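Side-chain contacts in N5-Carboxyaminoimidazole ribonucleotide synthetase (Staphylococcus aureus subsp. aureus, PDB 3ORQ), which catalyses the ATP-dependent conversion of 5-aminoimidazole ribonucleotide and bicarbonate to N5-carboxyaminoimidazole ribonucleotide in purine biosynthesis: residues 25-30 / 76-81; 30-33 / 37-40; 195-200 / 235-240; 243-248 / 252-257. All coordinates share one frame; numbering follows the deposited sequence.

Interaction 1. Residues 25-30 / 76-81; sequences KMMAQS and VITYEF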
loop_
_atom_site.group_PDB
_atom_site.type_symbol
_atom_site.label_atom_id
_atom_site.label_comp_id
_atom_site.label_asym_id
_atom_site.label_seq_id
_atom_site.Cartn_x
_atom_site.Cartn_y
_atom_site.Cartn_z
ATOM N N LYS A 25 -4.720 6.631 8.985
ATOM C CA LYS A 25 -3.372 6.388 8.511
ATOM C C LYS A 25 -3.462 5.664 7.196
ATOM O O LYS A 25 -2.823 6.015 6.210
ATOM C CB LYS A 25 -2.604 5.515 9.543
ATOM C CG LYS A 25 -1.196 4.986 9.049
ATOM C CD LYS A 25 -0.534 3.999 10.052
ATOM C CE LYS A 25 0.865 3.667 9.548
ATOM N NZ LYS A 25 1.562 2.764 10.459
HETATM N N MSE A 26 -4.271 4.631 7.156
HETATM C CA MSE A 26 -4.369 3.853 5.936
HETATM C C MSE A 26 -5.056 4.635 4.774
HETATM O O MSE A 26 -4.709 4.449 3.597
HETATM C CB MSE A 26 -5.050 2.538 6.258
HETATM C CG MSE A 26 -4.215 1.644 7.196
HETATM SE SE MSE A 26 -5.075 -0.111 7.514
HETATM C CE MSE A 26 -6.139 0.368 9.018
HETATM N N MSE A 27 -6.007 5.507 5.105
HETATM C CA MSE A 27 -6.607 6.405 4.133
HETATM C C MSE A 27 -5.514 7.294 3.576
HETATM O O MSE A 27 -5.485 7.531 2.367
HETATM C CB MSE A 27 -7.615 7.356 4.814
HETATM C CG MSE A 27 -9.002 6.779 5.156
HETATM SE SE MSE A 27 -10.162 8.156 5.938
HETATM C CE MSE A 27 -11.672 7.044 6.421
ATOM N N ALA A 28 -4.666 7.838 4.463
ATOM C CA ALA A 28 -3.625 8.798 4.049
ATOM C C ALA A 28 -2.547 8.133 3.179
ATOM O O ALA A 28 -2.036 8.756 2.211
ATOM C CB ALA A 28 -2.968 9.492 5.291
ATOM N N GLN A 29 -2.212 6.871 3.501
ATOM C CA GLN A 29 -1.273 6.116 2.648
ATOM C C GLN A 29 -1.817 5.900 1.246
ATOM O O GLN A 29 -1.084 6.075 0.267
ATOM C CB GLN A 29 -0.844 4.804 3.295
ATOM C CG GLN A 29 0.024 5.074 4.558
ATOM C CD GLN A 29 0.759 3.825 5.072
ATOM O OE1 GLN A 29 1.872 3.581 4.679
ATOM N NE2 GLN A 29 0.093 3.010 5.908
ATOM N N SER A 30 -3.107 5.575 1.121
ATOM C CA SER A 30 -3.701 5.497 -0.215
ATOM C C SER A 30 -3.706 6.856 -0.918
ATOM O O SER A 30 -3.382 6.956 -2.110
ATOM C CB SER A 30 -5.150 4.977 -0.194
ATOM O OG SER A 30 -5.127 3.591 0.058
ATOM N N VAL A 76 -11.263 18.770 -0.011
ATOM C CA VAL A 76 -12.321 17.851 0.435
ATOM C C VAL A 76 -12.027 17.441 1.855
ATOM O O VAL A 76 -10.874 17.327 2.227
ATOM C CB VAL A 76 -12.458 16.593 -0.497
ATOM C CG1 VAL A 76 -11.228 15.729 -0.441
ATOM C CG2 VAL A 76 -13.646 15.777 -0.108
ATOM N N ILE A 77 -13.056 17.219 2.659
ATOM C CA ILE A 77 -12.831 16.746 4.044
ATOM C C ILE A 77 -13.594 15.453 4.276
ATOM O O ILE A 77 -14.760 15.339 3.897
ATOM C CB ILE A 77 -13.222 17.792 5.099
ATOM C CG1 ILE A 77 -12.325 19.023 5.027
ATOM C CG2 ILE A 77 -13.149 17.236 6.491
ATOM C CD1 ILE A 77 -12.932 20.173 5.740
ATOM N N THR A 78 -12.904 14.466 4.837
ATOM C CA THR A 78 -13.533 13.192 5.222
ATOM C C THR A 78 -13.196 12.931 6.683
ATOM O O THR A 78 -12.483 13.708 7.314
ATOM C CB THR A 78 -13.067 12.006 4.342
ATOM O OG1 THR A 78 -13.771 10.805 4.713
ATOM C CG2 THR A 78 -11.533 11.786 4.446
ATOM N N TYR A 79 -13.738 11.866 7.246
ATOM C CA TYR A 79 -13.541 11.632 8.660
ATOM C C TYR A 79 -13.280 10.181 8.816
ATOM O O TYR A 79 -13.745 9.362 8.007
ATOM C CB TYR A 79 -14.766 12.046 9.510
ATOM C CG TYR A 79 -16.089 11.665 8.918
ATOM C CD1 TYR A 79 -16.587 10.371 9.041
ATOM C CD2 TYR A 79 -16.855 12.596 8.229
ATOM C CE1 TYR A 79 -17.817 10.006 8.437
ATOM C CE2 TYR A 79 -18.124 12.238 7.660
ATOM C CZ TYR A 79 -18.565 10.955 7.770
ATOM O OH TYR A 79 -19.757 10.622 7.231
ATOM N N GLU A 80 -12.581 9.873 9.894
ATOM C CA GLU A 80 -12.041 8.565 10.150
ATOM C C GLU A 80 -12.830 7.887 11.277
ATOM O O GLU A 80 -12.809 6.671 11.408
ATOM C CB GLU A 80 -10.550 8.728 10.539
ATOM C CG GLU A 80 -9.857 7.478 10.919
ATOM C CD GLU A 80 -9.218 7.483 12.297
ATOM O OE1 GLU A 80 -8.587 6.476 12.633
ATOM O OE2 GLU A 80 -9.364 8.443 13.052
ATOM N N PHE A 81 -13.529 8.646 12.098
ATOM C CA PHE A 81 -14.273 8.027 13.188
ATOM C C PHE A 81 -15.518 8.877 13.522
ATOM O O PHE A 81 -15.517 10.083 13.342
ATOM C CB PHE A 81 -13.345 7.852 14.414
ATOM C CG PHE A 81 -13.564 6.554 15.215
ATOM C CD1 PHE A 81 -12.964 5.350 14.814
ATOM C CD2 PHE A 81 -14.312 6.560 16.412
ATOM C CE1 PHE A 81 -13.141 4.165 15.567
ATOM C CE2 PHE A 81 -14.489 5.376 17.180
ATOM C CZ PHE A 81 -13.904 4.182 16.755
#

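Interaction 2. Residues 30-33 / 37-40; sequences SAQK and KVVV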
loop_
_atom_site.group_PDB
_atom_site.type_symbol
_atom_site.label_atom_id
_atom_site.label_comp_id
_atom_site.label_asym_id
_atom_site.label_seq_id
_atom_site.Cartn_x
_atom_site.Cartn_y
_atom_site.Cartn_z
ATOM N N SER A 30 -3.107 5.575 1.121
ATOM C CA SER A 30 -3.701 5.497 -0.215
ATOM C C SER A 30 -3.706 6.856 -0.918
ATOM O O SER A 30 -3.382 6.956 -2.110
ATOM C CB SER A 30 -5.150 4.977 -0.194
ATOM O OG SER A 30 -5.127 3.591 0.058
ATOM N N ALA A 31 -4.119 7.881 -0.198
ATOM C CA ALA A 31 -4.184 9.213 -0.769
ATOM C C ALA A 31 -2.811 9.646 -1.280
ATOM O O ALA A 31 -2.718 10.191 -2.382
ATOM C CB ALA A 31 -4.699 10.199 0.254
ATOM N N GLN A 32 -1.738 9.418 -0.500
ATOM C CA GLN A 32 -0.393 9.866 -0.959
ATOM C C GLN A 32 0.099 9.065 -2.166
ATOM O O GLN A 32 0.615 9.621 -3.143
ATOM C CB GLN A 32 0.604 9.836 0.197
ATOM C CG GLN A 32 0.430 11.067 1.123
ATOM C CD GLN A 32 1.706 11.457 1.740
ATOM O OE1 GLN A 32 2.713 11.644 1.034
ATOM N NE2 GLN A 32 1.726 11.569 3.072
ATOM N N LYS A 33 -0.094 7.749 -2.138
ATOM C CA LYS A 33 0.130 6.924 -3.320
ATOM C C LYS A 33 -0.540 7.493 -4.629
ATOM O O LYS A 33 0.078 7.497 -5.667
ATOM C CB LYS A 33 -0.429 5.522 -3.077
ATOM C CG LYS A 33 -0.452 4.655 -4.350
ATOM C CD LYS A 33 -1.017 3.307 -4.012
ATOM C CE LYS A 33 -2.500 3.407 -3.620
ATOM N NZ LYS A 33 -3.074 2.057 -3.406
ATOM N N LYS A 37 -2.463 15.380 -1.393
ATOM C CA LYS A 37 -1.813 15.786 -0.177
ATOM C C LYS A 37 -2.765 15.519 0.966
ATOM O O LYS A 37 -3.979 15.442 0.768
ATOM C CB LYS A 37 -1.427 17.259 -0.235
ATOM C CG LYS A 37 -0.538 17.584 -1.421
ATOM C CD LYS A 37 -0.399 19.106 -1.507
ATOM C CE LYS A 37 0.472 19.523 -2.691
ATOM N NZ LYS A 37 1.842 19.064 -2.440
ATOM N N VAL A 38 -2.226 15.373 2.169
ATOM C CA VAL A 38 -3.067 15.001 3.295
ATOM C C VAL A 38 -2.821 15.927 4.467
ATOM O O VAL A 38 -1.684 16.070 4.909
ATOM C CB VAL A 38 -2.754 13.568 3.777
ATOM C CG1 VAL A 38 -3.529 13.271 5.073
ATOM C CG2 VAL A 38 -3.104 12.529 2.695
ATOM N N VAL A 39 -3.902 16.520 4.984
ATOM C CA VAL A 39 -3.872 17.235 6.267
ATOM C C VAL A 39 -4.690 16.427 7.280
ATOM O O VAL A 39 -5.826 16.043 7.012
ATOM C CB VAL A 39 -4.470 18.656 6.129
ATOM C CG1 VAL A 39 -4.502 19.334 7.463
ATOM C CG2 VAL A 39 -3.599 19.483 5.195
ATOM N N VAL A 40 -4.130 16.152 8.442
ATOM C CA VAL A 40 -4.857 15.333 9.376
ATOM C C VAL A 40 -5.036 16.085 10.725
ATOM O O VAL A 40 -4.121 16.795 11.186
ATOM C CB VAL A 40 -4.171 13.932 9.587
ATOM C CG1 VAL A 40 -2.731 14.104 10.130
ATOM C CG2 VAL A 40 -4.976 13.090 10.589
#

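Interaction 3. Residues 195-200 / 235-240; sequences VSLTVT and AEAKEQ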
loop_
_atom_site.group_PDB
_atom_site.type_symbol
_atom_site.label_atom_id
_atom_site.label_comp_id
_atom_site.label_asym_id
_atom_site.label_seq_id
_atom_site.Cartn_x
_atom_site.Cartn_y
_atom_site.Cartn_z
ATOM N N VAL A 195 -21.580 -11.627 9.855
ATOM C CA VAL A 195 -20.955 -11.202 8.615
ATOM C C VAL A 195 -21.057 -9.701 8.498
ATOM O O VAL A 195 -21.829 -9.058 9.230
ATOM C CB VAL A 195 -21.575 -11.859 7.329
ATOM C CG1 VAL A 195 -21.461 -13.361 7.403
ATOM C CG2 VAL A 195 -23.018 -11.404 7.101
ATOM N N SER A 196 -20.301 -9.152 7.552
ATOM C CA SER A 196 -20.404 -7.726 7.237
ATOM C C SER A 196 -20.163 -7.524 5.762
ATOM O O SER A 196 -19.590 -8.371 5.080
ATOM C CB SER A 196 -19.407 -6.896 8.061
ATOM O OG SER A 196 -18.067 -7.107 7.643
ATOM N N LEU A 197 -20.636 -6.389 5.267
ATOM C CA LEU A 197 -20.571 -6.049 3.865
ATOM C C LEU A 197 -19.990 -4.638 3.799
ATOM O O LEU A 197 -20.559 -3.673 4.314
ATOM C CB LEU A 197 -21.967 -6.071 3.263
ATOM C CG LEU A 197 -22.033 -5.997 1.741
ATOM C CD1 LEU A 197 -21.334 -7.187 1.085
ATOM C CD2 LEU A 197 -23.472 -5.904 1.290
ATOM N N THR A 198 -18.802 -4.528 3.231
ATOM C CA THR A 198 -18.164 -3.222 3.060
ATOM C C THR A 198 -18.552 -2.670 1.666
ATOM O O THR A 198 -18.594 -3.420 0.696
ATOM C CB THR A 198 -16.692 -3.366 3.286
ATOM O OG1 THR A 198 -16.487 -3.699 4.679
ATOM C CG2 THR A 198 -15.948 -2.053 2.904
ATOM N N VAL A 199 -18.873 -1.380 1.595
ATOM C CA VAL A 199 -19.485 -0.791 0.417
ATOM C C VAL A 199 -18.856 0.563 0.151
ATOM O O VAL A 199 -18.392 1.243 1.082
ATOM C CB VAL A 199 -21.046 -0.557 0.624
ATOM C CG1 VAL A 199 -21.715 0.001 -0.626
ATOM C CG2 VAL A 199 -21.768 -1.806 1.097
ATOM N N THR A 200 -18.839 0.973 -1.117
ATOM C CA THR A 200 -18.374 2.330 -1.395
ATOM C C THR A 200 -19.358 2.993 -2.321
ATOM O O THR A 200 -19.766 2.419 -3.330
ATOM C CB THR A 200 -16.949 2.380 -2.043
ATOM O OG1 THR A 200 -15.994 1.691 -1.213
ATOM C CG2 THR A 200 -16.498 3.865 -2.158
ATOM N N ALA A 235 -26.418 -11.803 -1.553
ATOM C CA ALA A 235 -27.591 -11.240 -2.168
ATOM C C ALA A 235 -28.549 -10.615 -1.126
ATOM O O ALA A 235 -29.042 -9.500 -1.322
ATOM C CB ALA A 235 -28.312 -12.315 -3.057
ATOM N N GLU A 236 -28.809 -11.321 -0.027
ATOM C CA GLU A 236 -29.726 -10.776 0.980
ATOM C C GLU A 236 -29.098 -9.542 1.689
ATOM O O GLU A 236 -29.766 -8.531 1.983
ATOM C CB GLU A 236 -30.151 -11.857 1.969
ATOM C CG GLU A 236 -31.249 -11.413 2.938
ATOM C CD GLU A 236 -31.705 -12.517 3.910
ATOM O OE1 GLU A 236 -31.224 -13.670 3.809
ATOM O OE2 GLU A 236 -32.559 -12.222 4.769
ATOM N N ALA A 237 -27.787 -9.624 1.911
ATOM C CA ALA A 237 -27.041 -8.497 2.448
ATOM C C ALA A 237 -27.127 -7.286 1.524
ATOM O O ALA A 237 -27.304 -6.177 1.979
ATOM C CB ALA A 237 -25.581 -8.879 2.755
ATOM N N LYS A 238 -27.079 -7.506 0.227
ATOM C CA LYS A 238 -27.176 -6.346 -0.665
ATOM C C LYS A 238 -28.561 -5.717 -0.624
ATOM O O LYS A 238 -28.696 -4.489 -0.657
ATOM C CB LYS A 238 -26.775 -6.685 -2.085
ATOM C CG LYS A 238 -25.293 -6.871 -2.243
ATOM C CD LYS A 238 -24.958 -7.253 -3.719
ATOM C CE LYS A 238 -23.496 -7.629 -3.865
ATOM N NZ LYS A 238 -23.101 -7.874 -5.294
ATOM N N GLU A 239 -29.588 -6.560 -0.523
ATOM C CA GLU A 239 -30.967 -6.071 -0.470
ATOM C C GLU A 239 -31.118 -5.143 0.720
ATOM O O GLU A 239 -31.775 -4.114 0.612
ATOM C CB GLU A 239 -31.982 -7.229 -0.385
ATOM C CG GLU A 239 -32.134 -8.063 -1.678
ATOM C CD GLU A 239 -32.920 -9.413 -1.489
ATOM O OE1 GLU A 239 -33.171 -9.848 -0.343
ATOM O OE2 GLU A 239 -33.270 -10.053 -2.501
ATOM N N GLN A 240 -30.522 -5.506 1.863
ATOM C CA GLN A 240 -30.639 -4.663 3.024
ATOM C C GLN A 240 -29.914 -3.338 2.802
ATOM O O GLN A 240 -30.417 -2.284 3.192
ATOM C CB GLN A 240 -30.134 -5.371 4.271
ATOM C CG GLN A 240 -30.809 -6.699 4.522
ATOM C CD GLN A 240 -32.293 -6.528 4.866
ATOM O OE1 GLN A 240 -32.625 -5.925 5.887
ATOM N NE2 GLN A 240 -33.187 -7.033 3.989
#

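Interaction 4. Residues 243-248 / 252-257; sequences KIIQSI and GTFTVE. With MG (magnesium ion), chain C.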
loop_
_atom_site.group_PDB
_atom_site.type_symbol
_atom_site.label_atom_id
_atom_site.label_comp_id
_atom_site.label_asym_id
_atom_site.label_seq_id
_atom_site.Cartn_x
_atom_site.Cartn_y
_atom_site.Cartn_z
ATOM N N LYS A 243 -31.888 -0.965 0.829
ATOM C CA LYS A 243 -32.908 -0.297 1.652
ATOM C C LYS A 243 -32.272 0.829 2.453
ATOM O O LYS A 243 -32.810 1.941 2.520
ATOM C CB LYS A 243 -33.604 -1.280 2.590
ATOM C CG LYS A 243 -34.694 -2.130 1.921
ATOM C CD LYS A 243 -35.032 -3.347 2.790
ATOM C CE LYS A 243 -36.202 -4.154 2.201
ATOM N NZ LYS A 243 -35.848 -5.049 1.056
ATOM N N ILE A 244 -31.104 0.554 3.036
ATOM C CA ILE A 244 -30.475 1.513 3.941
ATOM C C ILE A 244 -30.107 2.800 3.228
ATOM O O ILE A 244 -30.194 3.889 3.797
ATOM C CB ILE A 244 -29.208 0.908 4.576
ATOM C CG1 ILE A 244 -29.573 -0.303 5.426
ATOM C CG2 ILE A 244 -28.411 1.969 5.336
ATOM C CD1 ILE A 244 -28.362 -1.029 6.045
ATOM N N ILE A 245 -29.669 2.654 1.990
ATOM C CA ILE A 245 -29.206 3.752 1.143
ATOM C C ILE A 245 -30.326 4.713 0.690
ATOM O O ILE A 245 -30.074 5.843 0.289
ATOM C CB ILE A 245 -28.455 3.111 -0.067
ATOM C CG1 ILE A 245 -26.952 3.125 0.185
ATOM C CG2 ILE A 245 -28.804 3.715 -1.434
ATOM C CD1 ILE A 245 -26.524 2.192 1.243
ATOM N N GLN A 246 -31.569 4.282 0.748
ATOM C CA GLN A 246 -32.677 5.232 0.490
ATOM C C GLN A 246 -33.014 6.109 1.684
ATOM O O GLN A 246 -33.796 7.045 1.555
ATOM C CB GLN A 246 -33.956 4.541 0.009
ATOM C CG GLN A 246 -33.975 4.279 -1.490
ATOM C CD GLN A 246 -33.580 2.844 -1.811
ATOM O OE1 GLN A 246 -34.295 1.885 -1.449
ATOM N NE2 GLN A 246 -32.431 2.681 -2.503
ATOM N N SER A 247 -32.461 5.789 2.841
ATOM C CA SER A 247 -32.800 6.543 4.035
ATOM C C SER A 247 -31.656 7.368 4.605
ATOM O O SER A 247 -31.916 8.309 5.381
ATOM C CB SER A 247 -33.403 5.619 5.112
ATOM O OG SER A 247 -34.684 5.135 4.692
ATOM N N ILE A 248 -30.406 7.007 4.247
ATOM C CA ILE A 248 -29.200 7.659 4.786
ATOM C C ILE A 248 -28.227 7.899 3.656
ATOM O O ILE A 248 -27.958 6.993 2.857
ATOM C CB ILE A 248 -28.445 6.765 5.765
ATOM C CG1 ILE A 248 -29.331 6.326 6.922
ATOM C CG2 ILE A 248 -27.230 7.463 6.303
ATOM C CD1 ILE A 248 -28.625 5.385 7.909
ATOM N N GLY A 252 -18.247 7.595 -0.026
ATOM C CA GLY A 252 -17.057 6.885 0.430
ATOM C C GLY A 252 -17.412 5.485 0.965
ATOM O O GLY A 252 -18.480 4.940 0.698
ATOM N N THR A 253 -16.527 4.910 1.759
ATOM C CA THR A 253 -16.746 3.559 2.252
ATOM C C THR A 253 -17.567 3.557 3.535
ATOM O O THR A 253 -17.338 4.383 4.434
ATOM C CB THR A 253 -15.375 2.867 2.435
ATOM O OG1 THR A 253 -14.833 2.671 1.119
ATOM C CG2 THR A 253 -15.485 1.503 3.163
ATOM N N PHE A 254 -18.531 2.643 3.618
ATOM C CA PHE A 254 -19.226 2.378 4.900
ATOM C C PHE A 254 -19.393 0.876 5.027
ATOM O O PHE A 254 -19.199 0.146 4.057
ATOM C CB PHE A 254 -20.569 3.119 4.977
ATOM C CG PHE A 254 -21.546 2.719 3.917
ATOM C CD1 PHE A 254 -21.427 3.202 2.619
ATOM C CD2 PHE A 254 -22.570 1.853 4.209
ATOM C CE1 PHE A 254 -22.323 2.816 1.607
ATOM C CE2 PHE A 254 -23.487 1.452 3.197
ATOM C CZ PHE A 254 -23.353 1.941 1.899
ATOM N N THR A 255 -19.686 0.404 6.224
ATOM C CA THR A 255 -19.792 -1.033 6.450
ATOM C C THR A 255 -21.052 -1.369 7.266
ATOM O O THR A 255 -21.332 -0.745 8.270
ATOM C CB THR A 255 -18.552 -1.572 7.211
ATOM O OG1 THR A 255 -17.367 -1.229 6.497
ATOM C CG2 THR A 255 -18.622 -3.109 7.394
ATOM N N VAL A 256 -21.789 -2.376 6.822
ATOM C CA VAL A 256 -22.979 -2.855 7.527
ATOM C C VAL A 256 -22.622 -4.191 8.157
ATOM O O VAL A 256 -22.173 -5.107 7.455
ATOM C CB VAL A 256 -24.162 -3.034 6.547
ATOM C CG1 VAL A 256 -25.483 -3.492 7.272
ATOM C CG2 VAL A 256 -24.401 -1.786 5.753
ATOM N N GLU A 257 -22.812 -4.289 9.478
ATOM C CA GLU A 257 -22.661 -5.538 10.242
ATOM C C GLU A 257 -23.983 -6.263 10.394
ATOM O O GLU A 257 -24.974 -5.639 10.731
ATOM C CB GLU A 257 -22.168 -5.241 11.656
ATOM C CG GLU A 257 -20.743 -4.791 11.756
ATOM C CD GLU A 257 -20.292 -4.617 13.197
ATOM O OE1 GLU A 257 -20.960 -5.118 14.149
ATOM O OE2 GLU A 257 -19.255 -3.974 13.399
HETATM MG MG MG C . -19.749 -4.199 16.136
#

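Interaction 1. Residues 25-30 / 76-81
Met27, present as selenomethionine, spans the gap between helix 22-33 and the end of strand 76-79 in the Rossmann-like preATP-grasp domain. Strand 14-18, the central neighbour of strand 76-79, leads through a glycine-rich turn into this helix, so the contact packs the first helix against an outer strand of the parallel sheet. The Met27 side chain does most of the work. Its CG stands anti to the carbonyl carbon (chi1 -78°), and the chain beyond is fully extended, which carries SE and CE straight out from the helix to the strand.

Thr78 and Glu80 receive it two residues apart. The methyl branch of Thr78 faces the helix, with CG2 lying 4.2 Å from Met27 SE, and the two side chains pass at a slant. The hydroxyl OG1 has other partners, hydrogen bonding with Gln100 and His294. Glu80 offers backbone instead: its CA is 4.0 Å from Met27 CE, while its carboxylate turns to the start of the helix and accepts weak bonds from the backbone N of Gly21, Leu23 and Gly24. The Glu80 side chain lies about 7 Å from the bound pyrophosphate. Ile17, Pro275 and Phe291 also touch Met27, in keeping with its burial. At the far end of the selenomethionine, CE rests 3.5 Å from the carbonyl O of Tyr79.

Interaction 2. Residues 30-33 / 37-40
Val38 meets Ala31 and Gln32 through one methyl, CG2, which its first torsion (chi1 173°) sets beside the backbone N and anti to the carbonyl carbon. On the helix, Gln32 holds CG anti to its own carbonyl carbon, and a bend at chi2 (-149°) then leads the rest of the side chain past the valine. The setting is a beta-alpha-beta unit of the Rossmann-like domain, strand 14-18, helix 22-33 and strand 37-42. This contact lies where the last turn of the helix hands over to the second strand, with just a short loop between.

Everything exchanged across the contact is apolar. Ala31 points its CB at the strand and reaches Val38 CG2 at 3.7 Å, close enough for firm van der Waals packing. The aliphatic part of Gln32 comes across the same methyl at roughly a right angle. Ile15 touches Ala31 and Ile17 touches Val38, so strand 14-18 continues the apolar layer beneath the helix.

The amide of Gln32 serves a different purpose from its methylenes. NE2 hydrogen bonds to the carbonyl O of Val52 and also to that of Tyr51 of the second subunit, while Val52 of that subunit packs on the side chain. One residue therefore lines the interior of the domain and takes part in the dimer contact, with its CG placed 4.1 Å from Val38 CG2.

Interaction 3. Residues 195-200 / 235-240
Leu197 lays its CD2 methyl over one face of the flat peptide group that joins Ala237 to Lys238, almost directly above the Ala237 carbonyl carbon at 3.9 Å. The same methyl is 4.1 Å from Lys238 N, so it covers the middle of the peptide unit. From the two ends of the peptide, on the side of the leucine, rise Ala237 CB, 3.9 Å from Leu197 CD2, and Lys238 CG, 4.1 Å from the same atom. A leucine branch thus fits between two consecutive side chains of helix 234-245. With chi1 at -169°, Leu197 has CG anti to its backbone N, and the branch projects from the strand to the helix.

Lys238 contributes its CG methylene, and the extended remainder of its chain runs along the border of the contact. The arrangement joins helix 234-245 to the large antiparallel sheet of the ATP-grasp domain, in which strand 191-201 lies between strands 207-218 and 252-261; Phe209 on the former also touches Leu197. No hydrogen bond or charge pair crosses between the two segments. Their association consequently rests on shape and the burial of hydrocarbon, the leucine methyl packing on both the Ala237 methyl and the peptide face.

Interaction 4. Residues 243-248 / 252-257
Ile244 and Ile245 of helix 234-245 pack on Val256 and Phe254 of strand 252-261 in the ATP-grasp domain, where a short loop turns the chain from helix back into the sheet. The interactions between the two segments are apolar. Ile244 and Val256 reach for each other tip to tip: Ile244 CD1 lies 4.0 Å from Val256 CG1 and equally 4.0 Å from CG2, fitting against both branches. Ile245 instead slants across Phe254, its CD1 coming near CZ and CE2 of the ring. The CD1 to CZ spacing of 3.2 Å is short and doubtful. The phenyl ring, whose CG sits between the backbone N and the carbonyl carbon (chi1 61°), is also stacked with Phe250, while Ile271 of strand 266-272 touches both Ile244 and Val256.

Of the two segments, the strand alone supplies a metal ligand. Glu257, the residue after Val256, extends its chain to the magnesium ion, which Glu270 also binds. OE2 hydrogen bonds with His276 NE2, and OE1 makes a weak bond with Asn269 ND2. The buried helix contact thus adjoins the nucleotide site, where ADP touches Glu257. The approach is lopsided: Glu257 OE1 lies 2.5 Å from the magnesium and OE2 2.8 Å.

How the interactions relate
All four contacts set a helix against a sheet and are largely buried, without a hydrogen bond between their segments. Interactions 1 and 2 use successive turns of helix 22-33 and reach two different strands of one parallel sheet; they meet where Ala28 CB lies 3.8 Å from Val38 CG1, and both have residues at the second subunit. Interactions 3 and 4 share helix 234-245 and reach adjoining strands of the antiparallel sheet, joined by backbone bonding and a probable hydrogen bond between Thr200 OG1 and Thr253 OG1. Lys238 in interaction 3 and Ile245 in interaction 4 are partly exposed, while the touching residues of 1 and 2 are all buried; 1 and 4 lie closest to bound ligands, pyrophosphate and magnesium.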